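Local atomic coordinates of N-deoxyribosyltransferase (Bacillus psychrosaccharolyticus, PDB entry 6EVS), a protein that catalyses the transfer of 2-deoxyribose from one nucleobase to another, a reaction useful for the enzymatic synthesis of modified nucleosides. Residues 22-25 against 26-30; 126-129 against 130-133; 47-50 against 51-55; 9-12 against 13-17; 106-109 against 110-114. All blocks are in the same frame, centred on the assembly; numbering follows the deposited sequence.

Contact 1: residues 22-25 against 26-30; sequences AEQV and LRDLG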
# COMPACT_ATOMS: atom_id res chain seq x y z
N ALA A 22 0.26 -18.89 -24.08
CA ALA A 22 0.79 -17.75 -23.34
C ALA A 22 2.15 -18.07 -22.73
O ALA A 22 3.09 -17.27 -22.81
CB ALA A 22 -0.18 -17.30 -22.25
N GLU A 23 2.26 -19.24 -22.09
CA GLU A 23 3.54 -19.67 -21.53
C GLU A 23 4.62 -19.69 -22.61
O GLU A 23 5.70 -19.11 -22.43
CB GLU A 23 3.41 -21.05 -20.89
CG GLU A 23 2.54 -21.12 -19.63
CD GLU A 23 2.12 -22.55 -19.32
OE1 GLU A 23 2.36 -23.44 -20.18
OE2 GLU A 23 1.56 -22.80 -18.22
N GLN A 24 4.31 -20.31 -23.75
CA GLN A 24 5.29 -20.43 -24.83
C GLN A 24 5.69 -19.07 -25.38
O GLN A 24 6.87 -18.80 -25.61
CB GLN A 24 4.73 -21.32 -25.94
CG GLN A 24 5.41 -21.11 -27.29
CD GLN A 24 4.49 -21.34 -28.47
OE1 GLN A 24 4.28 -20.45 -29.30
NE2 GLN A 24 3.93 -22.54 -28.56
N VAL A 25 4.70 -18.20 -25.62
CA VAL A 25 5.01 -16.91 -26.23
C VAL A 25 5.84 -16.05 -25.28
O VAL A 25 6.88 -15.49 -25.67
CB VAL A 25 3.72 -16.18 -26.65
CG1 VAL A 25 3.99 -14.70 -26.93
CG2 VAL A 25 3.11 -16.86 -27.88
N LEU A 26 5.40 -15.94 -24.03
CA LEU A 26 6.08 -15.05 -23.10
C LEU A 26 7.46 -15.57 -22.73
O LEU A 26 8.39 -14.78 -22.53
CB LEU A 26 5.24 -14.83 -21.84
CG LEU A 26 3.87 -14.17 -22.08
CD1 LEU A 26 3.03 -14.14 -20.82
CD2 LEU A 26 4.04 -12.76 -22.63
N ARG A 27 7.62 -16.90 -22.66
CA ARG A 27 8.92 -17.47 -22.30
C ARG A 27 9.89 -17.42 -23.47
O ARG A 27 11.09 -17.23 -23.27
CB ARG A 27 8.74 -18.91 -21.80
CG ARG A 27 8.19 -18.98 -20.38
CD ARG A 27 8.15 -20.42 -19.82
NE ARG A 27 7.65 -20.39 -18.44
CZ ARG A 27 6.89 -21.32 -17.88
NH1 ARG A 27 6.53 -22.39 -18.57
NH2 ARG A 27 6.51 -21.19 -16.61
N ASP A 28 9.39 -17.58 -24.70
CA ASP A 28 10.26 -17.44 -25.86
C ASP A 28 10.75 -16.01 -26.03
O ASP A 28 11.76 -15.78 -26.69
CB ASP A 28 9.54 -17.88 -27.14
CG ASP A 28 9.28 -19.38 -27.19
OD1 ASP A 28 9.97 -20.13 -26.46
OD2 ASP A 28 8.40 -19.80 -27.97
N LEU A 29 10.03 -15.05 -25.47
CA LEU A 29 10.49 -13.67 -25.45
C LEU A 29 11.54 -13.41 -24.37
O LEU A 29 12.05 -12.29 -24.28
CB LEU A 29 9.29 -12.73 -25.27
CG LEU A 29 8.34 -12.61 -26.47
CD1 LEU A 29 7.02 -11.97 -26.06
CD2 LEU A 29 8.99 -11.84 -27.63
N GLY A 30 11.88 -14.42 -23.57
CA GLY A 30 12.89 -14.29 -22.54
C GLY A 30 12.36 -13.96 -21.16
O GLY A 30 13.17 -13.80 -20.23

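Contact 2: residues 126-129 against 130-133; sequences NYDF and ATLP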
# COMPACT_ATOMS: atom_id res chain seq x y z
N ASN A 126 5.45 -8.28 -30.49
CA ASN A 126 6.08 -7.02 -30.86
C ASN A 126 6.00 -5.95 -29.77
O ASN A 126 6.62 -4.90 -29.93
CB ASN A 126 5.46 -6.48 -32.15
CG ASN A 126 5.74 -7.37 -33.34
OD1 ASN A 126 6.80 -7.98 -33.44
ND2 ASN A 126 4.79 -7.44 -34.27
N TYR A 127 5.28 -6.20 -28.68
CA TYR A 127 5.14 -5.22 -27.61
C TYR A 127 6.49 -4.92 -26.95
O TYR A 127 7.29 -5.83 -26.71
CB TYR A 127 4.15 -5.74 -26.56
CG TYR A 127 3.80 -4.76 -25.48
CD1 TYR A 127 2.90 -3.72 -25.72
CD2 TYR A 127 4.36 -4.86 -24.21
CE1 TYR A 127 2.57 -2.82 -24.71
CE2 TYR A 127 4.03 -3.98 -23.20
CZ TYR A 127 3.14 -2.95 -23.46
OH TYR A 127 2.82 -2.07 -22.45
N ASP A 128 6.73 -3.65 -26.65
CA ASP A 128 7.97 -3.24 -25.99
C ASP A 128 7.77 -3.34 -24.48
O ASP A 128 7.26 -2.42 -23.84
CB ASP A 128 8.36 -1.82 -26.40
CG ASP A 128 9.80 -1.48 -26.02
OD1 ASP A 128 10.34 -2.09 -25.07
OD2 ASP A 128 10.38 -0.59 -26.66
N PHE A 129 8.19 -4.47 -23.91
CA PHE A 129 8.08 -4.70 -22.47
C PHE A 129 8.99 -3.78 -21.67
O PHE A 129 8.70 -3.47 -20.51
CB PHE A 129 8.42 -6.16 -22.14
CG PHE A 129 7.33 -7.13 -22.46
CD1 PHE A 129 7.15 -7.58 -23.76
CD2 PHE A 129 6.51 -7.62 -21.46
CE1 PHE A 129 6.16 -8.51 -24.05
CE2 PHE A 129 5.52 -8.54 -21.74
CZ PHE A 129 5.34 -8.98 -23.05
N ALA A 130 10.10 -3.34 -22.26
CA ALA A 130 11.05 -2.48 -21.55
C ALA A 130 10.42 -1.13 -21.21
O ALA A 130 10.50 -0.67 -20.06
CB ALA A 130 12.32 -2.30 -22.38
N THR A 131 9.80 -0.48 -22.20
CA THR A 131 9.22 0.84 -22.01
C THR A 131 7.75 0.81 -21.59
O THR A 131 7.24 1.82 -21.08
CB THR A 131 9.34 1.67 -23.29
OG1 THR A 131 8.71 0.98 -24.38
CG2 THR A 131 10.80 1.92 -23.64
N LEU A 132 7.07 -0.32 -21.81
CA LEU A 132 5.69 -0.51 -21.36
C LEU A 132 4.75 0.59 -21.88
O LEU A 132 4.11 1.29 -21.09
CB LEU A 132 5.65 -0.60 -19.84
CG LEU A 132 4.45 -1.19 -19.12
CD1 LEU A 132 4.71 -2.67 -18.82
CD2 LEU A 132 4.15 -0.44 -17.84
N PRO A 133 4.63 0.75 -23.19
CA PRO A 133 3.74 1.78 -23.70
C PRO A 133 2.29 1.42 -23.41
O PRO A 133 1.92 0.25 -23.24
CB PRO A 133 4.03 1.80 -25.20
CG PRO A 133 4.54 0.44 -25.50
CD PRO A 133 5.25 -0.03 -24.28

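Contact 3: residues 47-50 against 51-55; sequences GSFE and WRTFV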
# COMPACT_ATOMS: atom_id res chain seq x y z
N GLY A 47 -6.83 -30.42 -2.15
CA GLY A 47 -8.04 -29.95 -1.50
C GLY A 47 -8.00 -29.89 0.01
O GLY A 47 -8.98 -29.43 0.61
N SER A 48 -6.92 -30.34 0.64
CA SER A 48 -6.79 -30.17 2.08
C SER A 48 -6.69 -28.69 2.44
O SER A 48 -6.46 -27.82 1.59
CB SER A 48 -5.55 -30.92 2.58
OG SER A 48 -4.38 -30.32 2.03
N PHE A 49 -6.88 -28.39 3.73
CA PHE A 49 -6.66 -27.03 4.20
C PHE A 49 -5.22 -26.59 3.96
O PHE A 49 -4.97 -25.45 3.55
CB PHE A 49 -7.00 -26.90 5.69
CG PHE A 49 -6.93 -25.48 6.19
CD1 PHE A 49 -7.99 -24.62 5.97
CD2 PHE A 49 -5.80 -25.00 6.82
CE1 PHE A 49 -7.93 -23.31 6.39
CE2 PHE A 49 -5.74 -23.69 7.24
CZ PHE A 49 -6.81 -22.84 7.03
N GLU A 50 -4.25 -27.48 4.22
CA GLU A 50 -2.86 -27.17 3.90
C GLU A 50 -2.69 -26.80 2.43
O GLU A 50 -1.99 -25.83 2.09
CB GLU A 50 -1.97 -28.36 4.27
CG GLU A 50 -0.48 -28.09 4.12
CD GLU A 50 0.37 -29.15 4.78
OE1 GLU A 50 1.07 -29.91 4.06
OE2 GLU A 50 0.34 -29.25 6.03
N TRP A 51 -3.30 -27.58 1.53
CA TRP A 51 -3.16 -27.33 0.10
C TRP A 51 -3.81 -26.01 -0.31
O TRP A 51 -3.21 -25.21 -1.04
CB TRP A 51 -3.73 -28.52 -0.70
CG TRP A 51 -3.71 -28.28 -2.17
CD1 TRP A 51 -2.70 -28.57 -3.04
CD2 TRP A 51 -4.74 -27.65 -2.93
NE1 TRP A 51 -3.04 -28.16 -4.31
CE2 TRP A 51 -4.29 -27.60 -4.27
CE3 TRP A 51 -6.00 -27.14 -2.63
CZ2 TRP A 51 -5.06 -27.05 -5.30
CZ3 TRP A 51 -6.77 -26.59 -3.65
CH2 TRP A 51 -6.29 -26.54 -4.96
N ARG A 52 -5.02 -25.75 0.19
CA ARG A 52 -5.69 -24.48 -0.12
C ARG A 52 -4.87 -23.29 0.38
O ARG A 52 -4.76 -22.27 -0.30
CB ARG A 52 -7.11 -24.48 0.47
CG ARG A 52 -7.27 -23.62 1.72
CD ARG A 52 -8.68 -23.61 2.32
NE ARG A 52 -8.86 -22.45 3.20
CZ ARG A 52 -10.03 -22.08 3.71
NH1 ARG A 52 -11.12 -22.78 3.41
NH2 ARG A 52 -10.11 -21.01 4.50
N THR A 53 -4.27 -23.41 1.56
CA THR A 53 -3.49 -22.32 2.13
C THR A 53 -2.23 -22.07 1.32
O THR A 53 -1.93 -20.92 0.97
CB THR A 53 -3.16 -22.63 3.58
OG1 THR A 53 -4.36 -22.91 4.29
CG2 THR A 53 -2.40 -21.44 4.25
N PHE A 54 -1.47 -23.13 1.03
CA PHE A 54 -0.19 -22.95 0.35
C PHE A 54 -0.40 -22.42 -1.07
O PHE A 54 0.38 -21.59 -1.54
CB PHE A 54 0.59 -24.25 0.33
CG PHE A 54 1.22 -24.59 1.65
CD1 PHE A 54 1.45 -23.60 2.60
CD2 PHE A 54 1.57 -25.90 1.95
CE1 PHE A 54 2.02 -23.91 3.84
CE2 PHE A 54 2.16 -26.21 3.17
CZ PHE A 54 2.38 -25.21 4.12
N VAL A 55 -1.42 -22.92 -1.77
CA VAL A 55 -1.66 -22.45 -3.13
C VAL A 55 -2.00 -20.97 -3.13
O VAL A 55 -1.45 -20.18 -3.90
CB VAL A 55 -2.75 -23.29 -3.80
CG1 VAL A 55 -3.26 -22.57 -5.06
CG2 VAL A 55 -2.23 -24.68 -4.15

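Contact 4: residues 9-12 against 13-17; sequences PFFN and EEQLK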
# COMPACT_ATOMS: atom_id res chain seq x y z
N PRO A 9 -7.74 -19.01 -15.92
CA PRO A 9 -8.21 -20.35 -15.56
C PRO A 9 -7.44 -21.39 -16.35
O PRO A 9 -6.80 -21.10 -17.36
CB PRO A 9 -9.70 -20.32 -15.96
CG PRO A 9 -9.78 -19.29 -17.06
CD PRO A 9 -8.76 -18.23 -16.65
N PHE A 10 -7.51 -22.64 -15.87
CA PHE A 10 -6.80 -23.75 -16.53
C PHE A 10 -7.54 -25.05 -16.26
O PHE A 10 -6.92 -26.08 -15.96
CB PHE A 10 -5.34 -23.83 -16.10
CG PHE A 10 -5.12 -23.75 -14.61
CD1 PHE A 10 -5.00 -24.91 -13.85
CD2 PHE A 10 -5.02 -22.53 -13.97
CE1 PHE A 10 -4.79 -24.85 -12.48
CE2 PHE A 10 -4.81 -22.45 -12.60
CZ PHE A 10 -4.69 -23.62 -11.85
N PHE A 11 -8.86 -25.02 -16.38
CA PHE A 11 -9.70 -26.07 -15.83
C PHE A 11 -10.37 -26.93 -16.89
O PHE A 11 -10.93 -27.97 -16.54
CB PHE A 11 -10.78 -25.47 -14.92
CG PHE A 11 -10.24 -24.44 -13.97
CD1 PHE A 11 -9.04 -24.66 -13.32
CD2 PHE A 11 -10.90 -23.24 -13.77
CE1 PHE A 11 -8.51 -23.70 -12.46
CE2 PHE A 11 -10.38 -22.29 -12.91
CZ PHE A 11 -9.19 -22.52 -12.26
N ASN A 12 -10.32 -26.53 -18.17
CA ASN A 12 -10.80 -27.39 -19.25
C ASN A 12 -9.82 -27.24 -20.41
O ASN A 12 -8.88 -26.44 -20.36
CB ASN A 12 -12.24 -27.05 -19.66
CG ASN A 12 -12.39 -25.63 -20.21
OD1 ASN A 12 -11.63 -25.20 -21.07
ND2 ASN A 12 -13.38 -24.90 -19.72
N GLU A 13 -10.05 -28.02 -21.47
CA GLU A 13 -9.08 -28.12 -22.56
C GLU A 13 -8.84 -26.78 -23.24
O GLU A 13 -7.72 -26.50 -23.68
CB GLU A 13 -9.57 -29.12 -23.59
CG GLU A 13 -9.45 -30.53 -23.19
CD GLU A 13 -9.70 -31.43 -24.37
OE1 GLU A 13 -10.88 -31.67 -24.68
OE2 GLU A 13 -8.71 -31.85 -25.01
N GLU A 14 -9.89 -25.97 -23.39
CA GLU A 14 -9.77 -24.70 -24.11
C GLU A 14 -8.96 -23.70 -23.29
O GLU A 14 -8.05 -23.05 -23.82
CB GLU A 14 -11.16 -24.15 -24.43
CG GLU A 14 -11.16 -22.99 -25.40
CD GLU A 14 -10.56 -23.35 -26.74
OE1 GLU A 14 -9.79 -22.54 -27.30
OE2 GLU A 14 -10.86 -24.46 -27.23
N GLN A 15 -9.27 -23.56 -22.01
CA GLN A 15 -8.49 -22.68 -21.16
C GLN A 15 -7.04 -23.13 -21.12
O GLN A 15 -6.11 -22.31 -21.22
CB GLN A 15 -9.10 -22.62 -19.76
CG GLN A 15 -10.60 -22.40 -19.75
CD GLN A 15 -11.21 -22.52 -18.36
OE1 GLN A 15 -12.30 -22.00 -18.10
NE2 GLN A 15 -10.51 -23.20 -17.47
N LEU A 16 -6.81 -24.44 -21.03
CA LEU A 16 -5.44 -24.95 -21.02
C LEU A 16 -4.70 -24.64 -22.31
O LEU A 16 -3.50 -24.36 -22.29
CB LEU A 16 -5.44 -26.46 -20.79
CG LEU A 16 -5.72 -26.90 -19.37
CD1 LEU A 16 -6.17 -28.35 -19.39
CD2 LEU A 16 -4.47 -26.73 -18.52
N LYS A 17 -5.40 -24.68 -23.45
CA LYS A 17 -4.77 -24.33 -24.71
C LYS A 17 -4.23 -22.90 -24.67
O LYS A 17 -3.07 -22.65 -25.00
CB LYS A 17 -5.75 -24.50 -25.86
CG LYS A 17 -5.36 -23.75 -27.13
CD LYS A 17 -6.35 -24.04 -28.26
CE LYS A 17 -6.67 -25.53 -28.33
NZ LYS A 17 -7.93 -25.81 -29.09

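Contact 5: residues 106-109 against 110-114; sequences INLM and ITDSL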
# COMPACT_ATOMS: atom_id res chain seq x y z
N ILE A 106 -15.86 -6.57 -22.24
CA ILE A 106 -15.30 -6.91 -20.94
C ILE A 106 -15.79 -5.90 -19.90
O ILE A 106 -15.98 -4.72 -20.20
CB ILE A 106 -13.76 -6.96 -21.02
CG1 ILE A 106 -13.33 -8.04 -22.01
CG2 ILE A 106 -13.12 -7.18 -19.63
CD1 ILE A 106 -11.85 -8.05 -22.32
N ASN A 107 -16.02 -6.40 -18.67
CA ASN A 107 -16.45 -5.56 -17.55
C ASN A 107 -15.56 -4.33 -17.44
O ASN A 107 -14.35 -4.42 -17.61
CB ASN A 107 -16.39 -6.38 -16.26
CG ASN A 107 -16.99 -5.65 -15.07
OD1 ASN A 107 -16.36 -4.77 -14.49
ND2 ASN A 107 -18.22 -6.02 -14.71
N LEU A 108 -16.17 -3.18 -17.12
CA LEU A 108 -15.40 -1.93 -17.09
C LEU A 108 -14.45 -1.85 -15.89
O LEU A 108 -13.52 -1.04 -15.92
CB LEU A 108 -16.33 -0.70 -17.10
CG LEU A 108 -17.31 -0.36 -15.98
CD1 LEU A 108 -16.62 0.43 -14.85
CD2 LEU A 108 -18.47 0.46 -16.56
N MET A 109 -14.67 -2.63 -14.84
CA MET A 109 -13.64 -2.60 -13.78
C MET A 109 -12.33 -3.17 -14.30
O MET A 109 -11.26 -2.68 -13.94
CB MET A 109 -14.12 -3.35 -12.53
CG MET A 109 -15.43 -2.81 -11.94
SD MET A 109 -15.39 -1.02 -11.57
CE MET A 109 -14.17 -1.01 -10.24
N ILE A 110 -12.40 -4.14 -15.21
CA ILE A 110 -11.19 -4.73 -15.78
C ILE A 110 -10.62 -3.86 -16.89
O ILE A 110 -9.42 -3.55 -16.90
CB ILE A 110 -11.50 -6.16 -16.27
CG1 ILE A 110 -11.72 -7.09 -15.07
CG2 ILE A 110 -10.37 -6.66 -17.17
CD1 ILE A 110 -12.06 -8.51 -15.46
N THR A 111 -11.47 -3.43 -17.84
CA THR A 111 -10.96 -2.63 -18.95
C THR A 111 -10.38 -1.29 -18.49
O THR A 111 -9.45 -0.77 -19.12
CB THR A 111 -12.04 -2.37 -19.99
OG1 THR A 111 -13.00 -1.44 -19.46
CG2 THR A 111 -12.75 -3.66 -20.34
N ASP A 112 -10.92 -0.71 -17.42
CA ASP A 112 -10.41 0.57 -16.94
C ASP A 112 -9.19 0.42 -16.03
O ASP A 112 -8.65 1.43 -15.57
CB ASP A 112 -11.51 1.34 -16.21
CG ASP A 112 -12.58 1.87 -17.16
OD1 ASP A 112 -13.62 1.20 -17.36
OD2 ASP A 112 -12.37 2.96 -17.71
N SER A 113 -8.77 -0.82 -15.76
CA SER A 113 -7.64 -1.15 -14.90
C SER A 113 -6.44 -1.69 -15.65
O SER A 113 -5.44 -2.02 -15.02
CB SER A 113 -8.01 -2.25 -13.88
OG SER A 113 -9.26 -2.05 -13.29
N LEU A 114 -6.57 -1.93 -16.95
CA LEU A 114 -5.50 -2.59 -17.67
C LEU A 114 -4.57 -1.54 -18.25
O LEU A 114 -4.97 -0.39 -18.45
CB LEU A 114 -6.05 -3.51 -18.77
CG LEU A 114 -6.84 -2.99 -19.95
CD1 LEU A 114 -5.91 -2.49 -21.06
CD2 LEU A 114 -7.78 -4.10 -20.48

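Contact 1: residues 22-25 against 26-30
Leu26, Arg27 and Asp28 each give a backbone N-H to the carbonyl four residues earlier and so satisfy the oxygens of Ala22, Glu23 and Gln24. The bond from Leu26 N to Ala22 O is nearly straight, at 2.9 Å and 168°. The series slackens at Leu29, whose N stands 3.2 Å from Val25 O. Asp28 folds back over this turn: OD2 comes within 3.3 Å of Gln24 CG, yet it makes no bond to Gln24 O, since both oxygens are acceptors. Gln24 turns its own OE1 to Lys21. Glu23 OE1 is 4.6 Å from Arg27 NH1 and well out of the guanidinium plane, so any attraction is probably one of charge at a distance; Glu23 is instead held by Arg37 and Ser35, and Arg27 by Glu38 and the carbonyl of Val33. On the apolar flank Val25 CG1 and Leu29 CD1 lie side by side, 4.2 Å apart, while Val25 also packs on Trp121. Gly30 (phi 95°) bonds through N to Arg27 O at 2.9 Å, one of two bonds back into the last turn that, with the positive phi, make the Schellman motif ending helix 13-28 in the beta-alpha-beta unit of strands 3-7 and 32-34.

Contact 2: residues 126-129 against 130-133
Tyr127 and Pro133 approach from opposite directions and meet at the phenol. Followed outward, the tyrosine leaves the backbone with CG anti to its N (chi1 -173°), a setting that carries the ring from CB toward the far end of the turn. CD2 lies 3.9 Å above the plane of the Phe129 ring, offset toward its rim. Farther out, CE1 comes to 3.9 Å from Pro133 CG, and CZ to 3.7 Å from Pro133 CD. At the tip, OH donates to Pro133 O over 2.6 Å; this acceptor lies at the edge of the tyrosine ring, near its plane. Leu132 CG lies 3.8 Å from Tyr127 OH.

Asp128 secures the backbone between these ends. Its carbonyl O accepts from Leu132 N at 2.9 Å, and its carboxylate OD1 faces two N-H groups, those of Ala130 and Thr131, both through weak bonds; the first is 3.1 Å from OD1 to Ala130 N. Thr131 OG1 crosses close by, 3.2 Å from Asp128 CG. Outward, Leu132 O is bonded to His115 and Tyr127 sets its ring edge-to-face with Phe118, while Thr131 O is held by His62 of the second subunit. A side-chain oxygen gripping the N-H two residues on, though weakly, is an Asx turn, here accompanied by the backbone bond from Leu132 N, four residues on, in the irregular tail that follows helix 121-126 and meets the neighbouring subunit.

Contact 3: residues 47-50 against 51-55
Thr53 and Arg52 both reach back to Phe49, from different sides. Thr53 OG1 sits 3.3 Å above one face of the phenylalanine ring, offset toward the rim, and donates to Phe49 O at 2.7 Å. That carbonyl is gripped twice, because Thr53 N reaches it from the other face of its plane, a pairing that fixes the threonine rotation. Arg52 runs obliquely past the ring: Phe49 CE1 stands 3.2 Å over a face of the guanidinium, with the two planes 37° apart. On the neighbouring flank, Glu50 CG rests 3.4 Å from Phe54 CE2, one turn further along. Trp51 presents a face to the chain before the helix, where Gly47 N lies 3.2 Å above it, and Val55 CG2 lies over the opposite face, offset toward the rim.

Behind this first layer is the N-cap of helix 49-65. Ser48 OG, set between its backbone N and carbonyl carbon (chi1 65°), accepts from Trp51 N at 3.0 Å and is also bonded to Glu45 O, while Ser48 O takes the N-H of Arg52. Trp51 NE1 is satisfied by Gln40 O, which steadies the indole.

The next layer belongs to other chains. Arg52 NE forms a salt bridge with Asp112 of the fourth subunit, whose Tyr137 carbonyl accepts from NH1. The rings of Phe49 and Phe54 meet Phe54 and Phe49 of the third subunit.

Contact 4: residues 9-12 against 13-17
A chi1 of 63° tucks the amide of Asn12 between its own backbone N and carbonyl carbon, bringing OD1 over the first turn of the helix that begins at Glu13. There OD1 accepts from Gln15 N in a nearly straight bond of 3.0 Å (173°), and from Glu14 N at the same 3.0 Å but weakly, with a bent geometry. Gln15 answers with an extended chain, CG anti to its carbonyl carbon (chi1 -47°), which sends the side chain back across the loop. On the way CG passes 3.3 Å from Asn12 OD1, and CD ends 3.6 Å from Pro9 CB, with the amide lodged between Pro9, Phe11 and Asn12.

Asn12 is thus the N-cap of helix 13-28, the helix entered from strand 3-7 in a beta-alpha-beta crossover. Its backbone takes part as well: Asn12 O accepts from Leu16 N at 3.0 Å, nearly along the C=O axis. Leu16 CD2 closes the other flank, 3.9 Å from Phe10 CB. Beyond, Phe11 CE1 stands 3.7 Å above the centre of the Phe10 ring. Phe10 also touches Arg37, Pro9 packs on Asn76 and Asp79, and Gln15 on Asp78.

Contact 5: residues 106-109 against 110-114
Ile106 and Ile110 cross at about a right angle, CG2 to CG2 at 3.7 Å, at the start of the short helix 108-111 that links strands 96-99 and 116-118 in a beta-alpha-beta unit. Both pack on Leu98 of strand 96-99, so this side looks into the sheet. Thr111 crosses Ile106 obliquely and offers it a methyl group: CG2 approaches Ile106 CB to 3.5 Å. The same torsion that points this methyl away from the carbonyl carbon of Thr111 (chi1 72°) places OG1 between the backbone N and the carbonyl carbon, 3.4 Å from Leu108 CA. That hydroxyl is bonded to Arg52 of the fourth subunit, which also reaches Ile106 O.

Asn107 is the N-cap, and its OD1 takes the N-H of Met109 at 2.7 Å. Its carbonyl lies under the next turn, accepting from Thr111 N in its own plane (3.1 Å, 171°) and more weakly from Ile110 N. Asn107 touches Thr80 of the fourth subunit, and Met109 packs on Phe56 there.

Leu108 and Asp112 cross obliquely on the side turned from the isoleucines. Asp112 bends back along the turn so that OD1 lies 3.3 Å from Leu108 CB, while its backbone N bonds Leu108 O at 3.0 Å, approaching from above the carbonyl plane, 40° out of it.

How the contacts relate
Along the chain the order is contact 4, 1, 3, 5, 2. Contacts 4 and 1 mark the two ends of helix 13-28, their centres about 17 Å apart; contact 3 starts helix 49-65 and contact 5 spans helix 108-111. Contacts 1 and 2 touch, Leu26 and Leu29 packing on Phe129, so the tail closes against the first helix. Contacts 2 and 3 lie on opposite sides of the chain's centre, about 36 Å between centres. Although about 30 Å separates the centres of contacts 3 and 5, Arg52 bonds to residues of contact 5 in the fourth subunit, and Arg52 of that subunit does the same here, joining the two sites between chains of the six-chain assembly.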